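Local coordinates for protein DMATS type aromatic prenyltransferase (Streptomyces coelicolor, PDB 6ZS0) that probably transfers a dimethylallyl group to the 5-position of the tryptophan indole ring, as a bacterial aromatic prenyltransferase of the ABBA-barrel fold, at residues 11-16 against 343-348; 40-45 against 84-89; 109-114 against 146-151; 187-192 against 253-258; 207-212 against 218-223. All coordinates share one frame; numbering follows the deposited sequence.

Interaction 1. Residues 11-16 against 343-348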
# COMPACT_ATOMS: atom_id res chain seq x y z
N GLY A 11 16.98 0.40 1.59
CA GLY A 11 17.56 1.58 0.89
C GLY A 11 18.11 1.20 -0.45
O GLY A 11 17.86 1.93 -1.43
N GLY A 12 18.82 0.08 -0.53
CA GLY A 12 19.33 -0.47 -1.78
C GLY A 12 18.18 -0.76 -2.72
O GLY A 12 18.25 -0.41 -3.90
N GLN A 13 17.09 -1.34 -2.20
CA GLN A 13 15.89 -1.63 -3.01
C GLN A 13 15.29 -0.31 -3.50
O GLN A 13 14.91 -0.25 -4.66
CB GLN A 13 14.89 -2.45 -2.20
CG GLN A 13 15.35 -3.89 -1.98
CD GLN A 13 14.40 -4.67 -1.12
OE1 GLN A 13 13.87 -4.17 -0.13
NE2 GLN A 13 14.11 -5.89 -1.57
N LEU A 14 15.17 0.70 -2.64
CA LEU A 14 14.57 1.99 -3.03
C LEU A 14 15.39 2.58 -4.18
O LEU A 14 14.81 3.04 -5.16
CB LEU A 14 14.49 2.93 -1.83
CG LEU A 14 13.83 4.29 -2.10
CD1 LEU A 14 13.18 4.84 -0.84
CD2 LEU A 14 14.84 5.29 -2.67
N ARG A 15 16.71 2.53 -4.07
CA ARG A 15 17.62 3.13 -5.07
C ARG A 15 17.47 2.41 -6.41
O ARG A 15 17.37 3.12 -7.45
CB ARG A 15 19.06 3.07 -4.58
CG ARG A 15 19.35 4.02 -3.43
CD ARG A 15 20.78 3.80 -2.96
NE ARG A 15 21.03 4.57 -1.75
CZ ARG A 15 21.38 5.85 -1.71
NH1 ARG A 15 21.59 6.46 -0.55
NH2 ARG A 15 21.54 6.52 -2.84
N ARG A 16 17.50 1.09 -6.40
CA ARG A 16 17.46 0.29 -7.65
C ARG A 16 16.08 0.43 -8.28
O ARG A 16 16.00 0.64 -9.50
CB ARG A 16 17.86 -1.16 -7.41
CG ARG A 16 19.30 -1.32 -6.95
CD ARG A 16 19.71 -2.77 -6.87
NE ARG A 16 18.81 -3.55 -6.02
CZ ARG A 16 18.98 -3.76 -4.72
NH1 ARG A 16 20.02 -3.27 -4.09
NH2 ARG A 16 18.09 -4.48 -4.05
N LEU A 343 4.93 -4.50 -4.27
CA LEU A 343 6.17 -5.30 -4.33
C LEU A 343 6.75 -5.48 -2.92
O LEU A 343 7.04 -4.47 -2.24
CB LEU A 343 7.17 -4.62 -5.26
CG LEU A 343 6.64 -4.33 -6.66
CD1 LEU A 343 7.64 -3.54 -7.50
CD2 LEU A 343 6.23 -5.61 -7.37
N SER A 344 6.94 -6.73 -2.55
CA SER A 344 7.42 -7.14 -1.22
C SER A 344 8.92 -6.89 -1.11
O SER A 344 9.66 -7.28 -2.01
CB SER A 344 7.09 -8.60 -0.99
OG SER A 344 5.67 -8.80 -0.96
N SER A 345 9.39 -6.33 -0.01
CA SER A 345 10.84 -6.16 0.25
C SER A 345 11.51 -7.51 0.54
O SER A 345 12.60 -7.75 0.07
CB SER A 345 11.05 -5.15 1.35
OG SER A 345 12.39 -5.20 1.79
N GLU A 346 10.87 -8.37 1.32
CA GLU A 346 11.38 -9.73 1.67
C GLU A 346 12.76 -9.62 2.33
O GLU A 346 13.62 -10.47 2.11
CB GLU A 346 11.27 -10.64 0.43
CG GLU A 346 9.80 -10.89 0.07
CD GLU A 346 9.47 -12.08 -0.80
OE1 GLU A 346 10.38 -12.84 -1.12
OE2 GLU A 346 8.28 -12.24 -1.15
N ALA A 347 12.92 -8.66 3.23
CA ALA A 347 14.17 -8.49 4.01
C ALA A 347 14.38 -9.70 4.92
O ALA A 347 15.54 -9.87 5.38
CB ALA A 347 14.12 -7.23 4.82
N TYR A 348 13.32 -10.44 5.26
CA TYR A 348 13.38 -11.57 6.21
C TYR A 348 13.07 -12.88 5.48
O TYR A 348 12.76 -13.86 6.16
CB TYR A 348 12.48 -11.27 7.39
CG TYR A 348 12.94 -10.10 8.21
CD1 TYR A 348 14.13 -10.17 8.94
CD2 TYR A 348 12.25 -8.91 8.22
CE1 TYR A 348 14.57 -9.09 9.68
CE2 TYR A 348 12.67 -7.83 8.98
CZ TYR A 348 13.84 -7.92 9.72
OH TYR A 348 14.27 -6.84 10.44
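Two hydrogen bonds join the side-chain amide of Q13, on helix 6-20, to S345, where the chain leaves strand 338-344. In the first, the serine hydroxyl is the donor: S345 OG reaches Q13 OE1 at 2.6 Å, lying in the carbonyl plane on one of the oxygen's lone pairs. In the second the amide gives back, Q13 NE2 donating to S345 O at 2.9 Å with an N-H...O angle of 162°. This acceptor lies almost in the amide plane, so the bond tends to fix the rotation of the amide about CG-CD. With OG anti to its own nitrogen (chi1 167°), S345 carries its hydroxyl beside its carbonyl carbon, and one amide can therefore serve both oxygens.

The van der Waals part is slight: S345 CB sits 3.3 Å from Q13 OE1, while F9 and T10 of the same helix and T62 of a loop close around the serine.

NE2 is also hydrogen-bonded to L312 O, and one turn along the helix R16 NE binds A311 O. The N-terminal helix is thus fastened both to the chain just past the last strand of the ten-stranded antiparallel barrel and to helix 303-312. Replacing Q13 with leucine would probably leave S345 OG and the carbonyl oxygens of S345 and L312 each without this partner. Because the carbonyls of S345 and L312 can only accept, NE2 must face them, and OE1 is left to receive the hydroxyl.

Interaction 2. Residues 40-45 against 84-89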
# COMPACT_ATOMS: atom_id res chain seq x y z
N GLY A 40 13.69 5.48 11.43
CA GLY A 40 14.30 5.84 12.71
C GLY A 40 15.22 4.74 13.21
O GLY A 40 16.00 4.18 12.45
N PRO A 41 15.15 4.38 14.51
CA PRO A 41 16.15 3.50 15.11
C PRO A 41 16.31 2.15 14.40
O PRO A 41 17.45 1.63 14.30
CB PRO A 41 15.58 3.32 16.52
CG PRO A 41 14.95 4.64 16.77
CD PRO A 41 14.18 4.88 15.50
N VAL A 42 15.21 1.58 13.89
CA VAL A 42 15.24 0.21 13.32
C VAL A 42 16.00 0.20 11.99
O VAL A 42 16.34 -0.90 11.55
CB VAL A 42 13.85 -0.44 13.14
CG1 VAL A 42 13.08 -0.46 14.44
CG2 VAL A 42 13.04 0.19 12.03
N ALA A 43 16.28 1.36 11.37
CA ALA A 43 17.06 1.38 10.11
C ALA A 43 18.41 0.71 10.37
O ALA A 43 18.95 0.09 9.45
CB ALA A 43 17.23 2.78 9.58
N GLN A 44 18.93 0.84 11.59
CA GLN A 44 20.27 0.33 11.96
C GLN A 44 20.19 -1.13 12.41
O GLN A 44 21.23 -1.72 12.72
CB GLN A 44 20.89 1.23 13.03
CG GLN A 44 21.35 2.57 12.49
CD GLN A 44 22.85 2.62 12.35
OE1 GLN A 44 23.42 2.21 11.33
NE2 GLN A 44 23.51 3.09 13.40
N ARG A 45 18.99 -1.73 12.41
CA ARG A 45 18.82 -3.11 12.92
C ARG A 45 19.43 -4.10 11.95
O ARG A 45 19.05 -4.14 10.80
CB ARG A 45 17.34 -3.42 13.10
CG ARG A 45 17.08 -4.67 13.93
CD ARG A 45 15.60 -4.96 14.02
NE ARG A 45 15.32 -6.19 14.74
CZ ARG A 45 15.23 -6.31 16.06
NH1 ARG A 45 15.41 -5.25 16.83
NH2 ARG A 45 14.96 -7.49 16.61
N PRO A 84 6.73 3.91 10.57
CA PRO A 84 7.82 4.60 11.26
C PRO A 84 7.98 4.19 12.73
O PRO A 84 9.09 4.21 13.27
CB PRO A 84 7.48 6.08 11.13
CG PRO A 84 6.48 6.16 10.07
CD PRO A 84 5.73 4.85 10.06
N GLY A 85 6.91 3.71 13.34
CA GLY A 85 6.94 3.34 14.77
C GLY A 85 7.29 1.89 14.99
O GLY A 85 7.10 1.39 16.09
N CYS A 86 7.77 1.23 13.95
CA CYS A 86 8.26 -0.15 13.98
C CYS A 86 9.33 -0.27 15.08
O CYS A 86 10.21 0.60 15.14
CB CYS A 86 8.87 -0.50 12.64
SG CYS A 86 9.39 -2.21 12.61
N GLY A 87 9.27 -1.30 15.92
CA GLY A 87 10.28 -1.43 16.99
C GLY A 87 9.97 -0.62 18.25
O GLY A 87 10.79 -0.67 19.18
N ALA A 88 8.85 0.11 18.31
CA ALA A 88 8.33 0.62 19.61
C ALA A 88 7.89 -0.58 20.47
O ALA A 88 7.54 -1.63 19.92
CB ALA A 88 7.21 1.62 19.40
N THR A 89 7.89 -0.42 21.79
CA THR A 89 7.61 -1.53 22.73
C THR A 89 6.10 -1.68 22.95
O THR A 89 5.69 -2.65 23.62
CB THR A 89 8.35 -1.35 24.06
OG1 THR A 89 8.08 -0.06 24.60
CG2 THR A 89 9.84 -1.48 23.86
O HOH W 1 11.96 2.68 14.31
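V42 and G87 mark the closest approach of the two backbones, their CA atoms 6.4 Å apart, where a 3-10 turn over 41-44 faces a type II beta turn running from G85 to A88. The first turn follows helix 25-39, whose helical path ends at G40 with positive phi; A43 N then bonds back to G40 O. In the second, C86 and G87 hold the two central positions, and the backbone of G87 (phi 84°) is one that a side chain would strain. In the V42 conformer described, a CB there would also come too close to V42 CG1.

V42 spreads its two methyls over this turn. CG1, anti to the carbonyl carbon (chi1 -55°), leans over the peptide carbonyl to within 3.1 Å of C86 O and also touches G87 CA at 3.9 Å. CG2 meets C86 CB at 4.3 Å. V42 and C86 each have a second conformer, so the shortest of these approaches is doubtful.

In the fold, the contact joins the chain leaving helix 25-39 to the connection between barrel strand 77-82 and helix 91-109. P52, T55 and P63 pack against C86, and backbone bonds from A43 to G7 and from R45 to L6 bring in the start of the N-terminal helix. A water bridges the two turns, 2.8 Å from C86 O, to which it can donate; it accepts only a weak bond from V42 N, at 3.5 Å.

Interaction 3. Residues 109-114 against 146-151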
# COMPACT_ATOMS: atom_id res chain seq x y z
N TRP A 109 8.61 19.79 4.43
CA TRP A 109 7.92 20.12 3.14
C TRP A 109 6.71 21.04 3.33
O TRP A 109 6.17 21.52 2.32
CB TRP A 109 7.55 18.84 2.39
CG TRP A 109 8.75 18.04 2.04
CD1 TRP A 109 9.82 18.47 1.32
CD2 TRP A 109 9.02 16.67 2.39
NE1 TRP A 109 10.75 17.47 1.22
CE2 TRP A 109 10.29 16.36 1.86
CE3 TRP A 109 8.33 15.70 3.12
CZ2 TRP A 109 10.87 15.10 2.02
CZ3 TRP A 109 8.90 14.45 3.28
CH2 TRP A 109 10.15 14.16 2.74
N HIS A 110 6.30 21.29 4.56
CA HIS A 110 5.29 22.31 4.92
C HIS A 110 3.92 21.96 4.30
O HIS A 110 3.14 22.92 4.06
CB HIS A 110 5.79 23.72 4.53
CG HIS A 110 7.28 23.91 4.66
ND1 HIS A 110 7.91 24.11 5.87
CD2 HIS A 110 8.26 23.92 3.73
CE1 HIS A 110 9.21 24.25 5.68
NE2 HIS A 110 9.45 24.13 4.37
N PHE A 111 3.62 20.67 4.08
CA PHE A 111 2.24 20.21 3.76
C PHE A 111 1.37 20.46 5.00
O PHE A 111 1.88 20.61 6.13
CB PHE A 111 2.19 18.76 3.25
CG PHE A 111 2.75 17.71 4.16
CD1 PHE A 111 4.03 17.21 3.96
CD2 PHE A 111 1.99 17.17 5.18
CE1 PHE A 111 4.55 16.24 4.79
CE2 PHE A 111 2.52 16.20 6.02
CZ PHE A 111 3.80 15.74 5.82
N THR A 112 0.07 20.57 4.79
CA THR A 112 -0.90 20.88 5.87
C THR A 112 -1.28 19.56 6.56
O THR A 112 -1.49 18.55 5.85
CB THR A 112 -2.08 21.67 5.30
OG1 THR A 112 -1.57 23.00 5.08
CG2 THR A 112 -3.29 21.71 6.21
N THR A 113 -1.35 19.57 7.89
CA THR A 113 -1.68 18.39 8.72
C THR A 113 -2.99 18.62 9.50
O THR A 113 -3.27 17.82 10.37
CB THR A 113 -0.54 18.05 9.69
OG1 THR A 113 -0.29 19.22 10.48
CG2 THR A 113 0.72 17.60 8.98
N ASP A 114 -3.73 19.68 9.19
CA ASP A 114 -5.01 20.01 9.87
C ASP A 114 -5.98 18.83 9.74
O ASP A 114 -6.65 18.53 10.71
CB ASP A 114 -5.68 21.28 9.31
CG ASP A 114 -5.01 22.57 9.73
OD1 ASP A 114 -4.08 22.53 10.59
OD2 ASP A 114 -5.41 23.62 9.19
N PRO A 146 7.98 14.70 -1.94
CA PRO A 146 7.09 13.58 -2.17
C PRO A 146 5.63 13.90 -1.86
O PRO A 146 5.36 14.86 -1.17
CB PRO A 146 7.64 12.54 -1.20
CG PRO A 146 8.02 13.35 -0.01
CD PRO A 146 8.58 14.65 -0.59
N GLY A 147 4.73 13.07 -2.37
CA GLY A 147 3.35 13.05 -1.88
C GLY A 147 3.34 12.23 -0.60
O GLY A 147 4.11 11.26 -0.55
N VAL A 148 2.58 12.65 0.39
CA VAL A 148 2.51 11.94 1.70
C VAL A 148 1.08 11.46 1.93
O VAL A 148 0.15 12.26 1.86
CB VAL A 148 3.02 12.84 2.83
CG1 VAL A 148 2.84 12.19 4.20
CG2 VAL A 148 4.47 13.23 2.61
N LYS A 149 0.92 10.18 2.23
CA LYS A 149 -0.36 9.55 2.55
C LYS A 149 -0.19 8.89 3.91
O LYS A 149 0.84 8.24 4.09
CB LYS A 149 -0.68 8.50 1.48
CG LYS A 149 -2.10 7.97 1.48
CD LYS A 149 -2.42 7.20 0.22
CE LYS A 149 -1.77 7.79 -1.01
NZ LYS A 149 -2.39 7.28 -2.26
N VAL A 150 -1.13 9.09 4.81
CA VAL A 150 -1.13 8.45 6.15
C VAL A 150 -2.27 7.45 6.23
O VAL A 150 -3.38 7.81 5.89
CB VAL A 150 -1.24 9.53 7.24
CG1 VAL A 150 -1.25 8.93 8.61
CG2 VAL A 150 -0.09 10.50 7.08
N TYR A 151 -1.96 6.24 6.73
CA TYR A 151 -2.90 5.11 6.93
C TYR A 151 -3.14 4.93 8.42
O TYR A 151 -2.18 4.82 9.16
CB TYR A 151 -2.33 3.83 6.33
CG TYR A 151 -2.28 3.81 4.84
CD1 TYR A 151 -1.25 4.43 4.16
CD2 TYR A 151 -3.26 3.17 4.10
CE1 TYR A 151 -1.20 4.42 2.77
CE2 TYR A 151 -3.22 3.15 2.72
CZ TYR A 151 -2.20 3.78 2.06
OH TYR A 151 -2.13 3.74 0.69
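W109 turns its indole over P146 with CG anti to the carbonyl carbon (chi1 -62°), whereas F111 reaches V148 with CG set between its backbone nitrogen and carbonyl carbon (chi1 58°). The residue between them, H110, has positive phi and takes the chain out of helix 91-109, so that both rings come down on the 146-151 segment. Each ring offers a face.

P146 CD stands over the six-membered ring of W109, 3.4 Å from its centroid and only 11° off the normal, a close CH-pi contact. The neighbouring P146 CG continues over the far rim, 3.6 Å from W109 CH2. The two side chains run roughly perpendicular, meeting through these two proline carbons.

P146, just before strand 147-152, and V148, on it, thus each meet one ring. That strand belongs to the ten-stranded antiparallel barrel, and V148 faces the surrounding helical layer; K149 and Y151 turn to the other side of the strand, probably into the lumen that houses the active site in ABBA prenyltransferases.

V148 sets both methyls on one side of the F111 ring, near its CE1-CZ edge: CG2 lies 3.7 Å from F111 CE1, and CG1 lies 4.0 Å from F111 CZ. V148 CB is above the same face but offset toward the rim. M105 and A106 of helix 91-109 and L195 of the next strand pack on F111, while C136 and L138 of strand 135-139 adjoin V148. Just beyond, the backbone of T112 is hydrogen-bonded to that of G196.

Interaction 4. Residues 187-192 against 253-258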
# COMPACT_ATOMS: atom_id res chain seq x y z
N GLY A 187 -15.45 -5.47 6.77
CA GLY A 187 -14.52 -4.75 7.65
C GLY A 187 -13.97 -3.51 6.98
O GLY A 187 -14.20 -3.30 5.76
N TYR A 188 -13.32 -2.67 7.77
CA TYR A 188 -12.77 -1.36 7.37
C TYR A 188 -11.31 -1.35 7.77
O TYR A 188 -10.96 -0.85 8.85
CB TYR A 188 -13.56 -0.22 8.04
CG TYR A 188 -15.02 -0.26 7.74
CD1 TYR A 188 -15.51 0.30 6.57
CD2 TYR A 188 -15.89 -0.93 8.57
CE1 TYR A 188 -16.86 0.21 6.24
CE2 TYR A 188 -17.24 -1.02 8.27
CZ TYR A 188 -17.72 -0.46 7.10
OH TYR A 188 -19.05 -0.54 6.79
N PRO A 189 -10.41 -1.96 6.98
CA PRO A 189 -9.03 -2.16 7.44
C PRO A 189 -8.22 -0.87 7.55
O PRO A 189 -7.32 -0.84 8.36
CB PRO A 189 -8.40 -3.14 6.45
CG PRO A 189 -9.29 -3.08 5.22
CD PRO A 189 -10.67 -2.63 5.68
N PHE A 190 -8.53 0.16 6.78
CA PHE A 190 -7.75 1.42 6.78
C PHE A 190 -8.64 2.60 6.49
O PHE A 190 -9.60 2.45 5.69
CB PHE A 190 -6.67 1.44 5.69
CG PHE A 190 -5.76 0.24 5.70
CD1 PHE A 190 -4.72 0.16 6.61
CD2 PHE A 190 -5.89 -0.77 4.77
CE1 PHE A 190 -3.88 -0.93 6.63
CE2 PHE A 190 -5.05 -1.88 4.79
CZ PHE A 190 -4.05 -1.96 5.73
N LEU A 191 -8.34 3.73 7.11
CA LEU A 191 -8.70 5.04 6.56
C LEU A 191 -7.42 5.80 6.29
O LEU A 191 -6.51 5.80 7.17
CB LEU A 191 -9.59 5.78 7.55
CG LEU A 191 -10.15 7.10 7.04
CD1 LEU A 191 -11.57 7.27 7.54
CD2 LEU A 191 -9.28 8.27 7.46
N ALA A 192 -7.31 6.39 5.11
CA ALA A 192 -6.08 7.08 4.70
C ALA A 192 -6.38 8.53 4.30
O ALA A 192 -7.49 8.84 3.84
CB ALA A 192 -5.41 6.33 3.61
N PRO A 253 -8.48 -11.85 2.13
CA PRO A 253 -9.53 -11.01 1.55
C PRO A 253 -8.99 -10.00 0.52
O PRO A 253 -7.87 -9.51 0.61
CB PRO A 253 -10.10 -10.29 2.79
CG PRO A 253 -9.69 -11.11 3.97
CD PRO A 253 -8.35 -11.68 3.57
N ALA A 254 -9.78 -9.73 -0.50
CA ALA A 254 -9.61 -8.61 -1.41
C ALA A 254 -9.96 -7.34 -0.64
O ALA A 254 -10.62 -7.43 0.41
CB ALA A 254 -10.42 -8.76 -2.67
N GLN A 255 -9.55 -6.21 -1.17
CA GLN A 255 -9.87 -4.90 -0.56
C GLN A 255 -10.34 -3.97 -1.65
O GLN A 255 -9.93 -4.14 -2.84
CB GLN A 255 -8.68 -4.30 0.20
CG GLN A 255 -8.29 -5.14 1.40
CD GLN A 255 -7.19 -4.48 2.21
OE1 GLN A 255 -7.13 -3.25 2.30
NE2 GLN A 255 -6.39 -5.30 2.85
N SER A 256 -11.17 -3.01 -1.28
CA SER A 256 -11.48 -1.86 -2.16
C SER A 256 -11.14 -0.58 -1.41
O SER A 256 -11.17 -0.59 -0.17
CB SER A 256 -12.91 -1.88 -2.66
OG SER A 256 -13.83 -1.80 -1.57
N CYS A 257 -10.85 0.46 -2.14
CA CYS A 257 -10.59 1.81 -1.62
C CYS A 257 -11.60 2.78 -2.28
O CYS A 257 -11.78 2.64 -3.51
CB CYS A 257 -9.15 2.20 -1.94
SG CYS A 257 -8.73 3.91 -1.56
N HIS A 258 -12.19 3.68 -1.52
CA HIS A 258 -13.19 4.67 -2.02
C HIS A 258 -12.68 6.04 -1.63
O HIS A 258 -12.53 6.28 -0.40
CB HIS A 258 -14.56 4.33 -1.43
CG HIS A 258 -14.90 2.90 -1.68
ND1 HIS A 258 -15.69 2.50 -2.73
CD2 HIS A 258 -14.48 1.77 -1.06
CE1 HIS A 258 -15.76 1.19 -2.75
NE2 HIS A 258 -15.02 0.70 -1.72
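Q255 extends its amide to P189 and F190 across the intervening strand 202-209 of the ABBA barrel, since strands 191-195 and 254-260 are not neighbours in the sheet. The amide oxygen does the touching. Q255 OE1 meets the edge of the F190 ring, 3.5 Å from CE2, and also lies 3.6 Å from P189 CG. Because OE1 lies near the ring plane, it meets the rim and not the pi cloud, a fit that is probably weakly favourable; the ring and amide planes are 28° apart.

The glutamine gets there fully stretched, CG anti to its carbonyl carbon and the chain straight beyond it (chi2 -175°). The P189 ring and the glutamine chain run antiparallel to one another, while the F190 side chain lies roughly perpendicular to the glutamine.

Further out, F190 is set by an edge-to-face ring contact with Y206 and an inclined one with W135, and its backbone is bonded to that of Y206; P189 rests on R208. Side chains alternate along strand 254-260, and those of S256 and H258 emerge on the face away from Q255, where S256 OG and H258 NE2 share a hydrogen bond of 2.8 Å.

Interaction 5. Residues 207-212 against 218-223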
# COMPACT_ATOMS: atom_id res chain seq x y z
N LEU A 207 -12.26 -1.04 2.35
CA LEU A 207 -13.17 -2.11 2.77
C LEU A 207 -12.49 -3.44 2.53
O LEU A 207 -11.85 -3.59 1.48
CB LEU A 207 -14.47 -2.04 1.96
CG LEU A 207 -15.55 -1.07 2.45
CD1 LEU A 207 -15.03 0.32 2.58
CD2 LEU A 207 -16.73 -1.08 1.49
N ARG A 208 -12.70 -4.38 3.44
CA ARG A 208 -12.32 -5.81 3.28
C ARG A 208 -13.48 -6.53 2.58
O ARG A 208 -14.65 -6.25 2.93
CB ARG A 208 -12.07 -6.41 4.65
CG ARG A 208 -11.24 -7.69 4.65
CD ARG A 208 -10.96 -8.18 6.07
NE ARG A 208 -11.18 -7.15 7.08
CZ ARG A 208 -10.24 -6.44 7.72
NH1 ARG A 208 -10.62 -5.51 8.57
NH2 ARG A 208 -8.94 -6.66 7.52
N HIS A 209 -13.18 -7.44 1.66
CA HIS A 209 -14.23 -8.22 0.95
C HIS A 209 -13.85 -9.69 1.02
O HIS A 209 -12.94 -10.11 0.33
CB HIS A 209 -14.40 -7.74 -0.49
CG HIS A 209 -14.79 -6.31 -0.60
ND1 HIS A 209 -16.06 -5.85 -0.27
CD2 HIS A 209 -14.07 -5.22 -0.97
CE1 HIS A 209 -16.09 -4.55 -0.42
NE2 HIS A 209 -14.89 -4.14 -0.84
N ASP A 210 -14.50 -10.43 1.89
CA ASP A 210 -14.28 -11.89 2.01
C ASP A 210 -15.00 -12.61 0.88
O ASP A 210 -16.17 -12.26 0.59
CB ASP A 210 -14.76 -12.37 3.37
CG ASP A 210 -14.09 -11.71 4.57
OD1 ASP A 210 -13.08 -11.05 4.39
OD2 ASP A 210 -14.63 -11.88 5.69
N ASN A 211 -14.34 -13.59 0.28
CA ASN A 211 -14.89 -14.52 -0.75
C ASN A 211 -15.48 -13.67 -1.87
O ASN A 211 -16.62 -13.91 -2.32
CB ASN A 211 -15.91 -15.48 -0.15
CG ASN A 211 -15.33 -16.26 1.01
OD1 ASN A 211 -14.24 -16.82 0.91
ND2 ASN A 211 -16.05 -16.29 2.11
N LEU A 212 -14.76 -12.64 -2.29
CA LEU A 212 -15.26 -11.76 -3.37
C LEU A 212 -15.41 -12.55 -4.67
O LEU A 212 -14.56 -13.37 -5.01
CB LEU A 212 -14.29 -10.59 -3.57
CG LEU A 212 -14.73 -9.48 -4.53
CD1 LEU A 212 -15.97 -8.73 -4.06
CD2 LEU A 212 -13.59 -8.52 -4.71
N ALA A 218 -17.78 -6.13 -9.54
CA ALA A 218 -18.38 -5.23 -10.56
C ALA A 218 -19.39 -4.26 -9.93
O ALA A 218 -19.66 -3.21 -10.55
CB ALA A 218 -19.03 -6.07 -11.62
N ARG A 219 -19.95 -4.55 -8.76
CA ARG A 219 -20.99 -3.73 -8.09
C ARG A 219 -20.43 -2.88 -6.95
O ARG A 219 -21.22 -2.18 -6.32
CB ARG A 219 -22.14 -4.65 -7.64
CG ARG A 219 -22.98 -5.16 -8.80
CD ARG A 219 -24.15 -6.03 -8.40
NE ARG A 219 -23.71 -7.38 -8.05
CZ ARG A 219 -23.57 -7.85 -6.82
NH1 ARG A 219 -23.15 -9.09 -6.65
NH2 ARG A 219 -23.84 -7.09 -5.76
N LEU A 220 -19.12 -2.87 -6.68
CA LEU A 220 -18.57 -2.10 -5.53
C LEU A 220 -18.48 -0.60 -5.85
O LEU A 220 -18.34 0.21 -4.88
CB LEU A 220 -17.20 -2.64 -5.17
CG LEU A 220 -17.19 -4.05 -4.61
CD1 LEU A 220 -15.77 -4.55 -4.52
CD2 LEU A 220 -17.89 -4.11 -3.26
N SER A 221 -18.45 -0.26 -7.13
CA SER A 221 -18.27 1.13 -7.61
C SER A 221 -19.36 1.49 -8.61
O SER A 221 -19.99 0.58 -9.18
CB SER A 221 -16.92 1.30 -8.21
OG SER A 221 -16.85 0.67 -9.48
N ARG A 222 -19.56 2.80 -8.80
CA ARG A 222 -20.41 3.38 -9.86
C ARG A 222 -19.49 3.99 -10.93
O ARG A 222 -18.32 4.30 -10.62
CB ARG A 222 -21.38 4.41 -9.27
N THR A 223 -20.01 4.14 -12.15
CA THR A 223 -19.34 4.73 -13.35
C THR A 223 -18.54 5.99 -12.98
O THR A 223 -17.38 6.12 -13.47
CB THR A 223 -20.38 5.03 -14.43
OG1 THR A 223 -19.71 5.66 -15.52
CG2 THR A 223 -21.53 5.90 -13.96
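H209 and L220 approach from opposite directions, the imidazole presenting a face to CD1 of the leucine, with CD2 on the same side just beyond the rim. L220 CD1 stands above that face, 4.0 Å from the ring centroid and 19° off the normal, a CH-pi contact displaced toward the rim. L220 CD2 comes nearer to the ring's outer end, 3.4 Å from H209 CE1. With chi1 of -60° and -67°, both side chains carry CG beside the backbone N, a setting that turns ring face and methyls together.

L212 adds a second, looser surface: its CD1 meets L220 CD1 at 4.2 Å, which puts this one methyl against both the imidazole and an aliphatic branch. The polar end of H209 is engaged elsewhere, NE2 hydrogen-bonding S256 OG on the adjacent strand, and this bond probably restrains the ring's rotation. An alanine in place of H209 is likely to leave a gap beneath the L220 methyls and deprive S256 OG of a partner.

The contact folds the loop after helix 214-217 back onto the end of strand 202-209. L220 also packs on F271 of strand 270-275, and L212 reaches L273 of that strand, A254 of strand 254-260 and F236 of helix 229-240.

How the interactions relate
Followed from the N terminus, interaction 1 closes the longest loop, joining the first helix to the end of the last barrel strand; all other contacts nest inside it. Interaction 2, between the turns after helix 25-39 and strand 77-82, closes before interaction 3 opens, and interaction 3 closes before interaction 4. Interaction 5 is nested within interaction 4, and none cross. Interaction 1 touches interaction 2 where Y348 packs on R45. Interactions 3 and 4 meet through neighbouring strands 147-152 and 191-195, with Y151 against F190 and A192. Interactions 4 and 5 share the sheet around strand 202-209, about 10 Å apart between centres, opposite interaction 1 across the molecule.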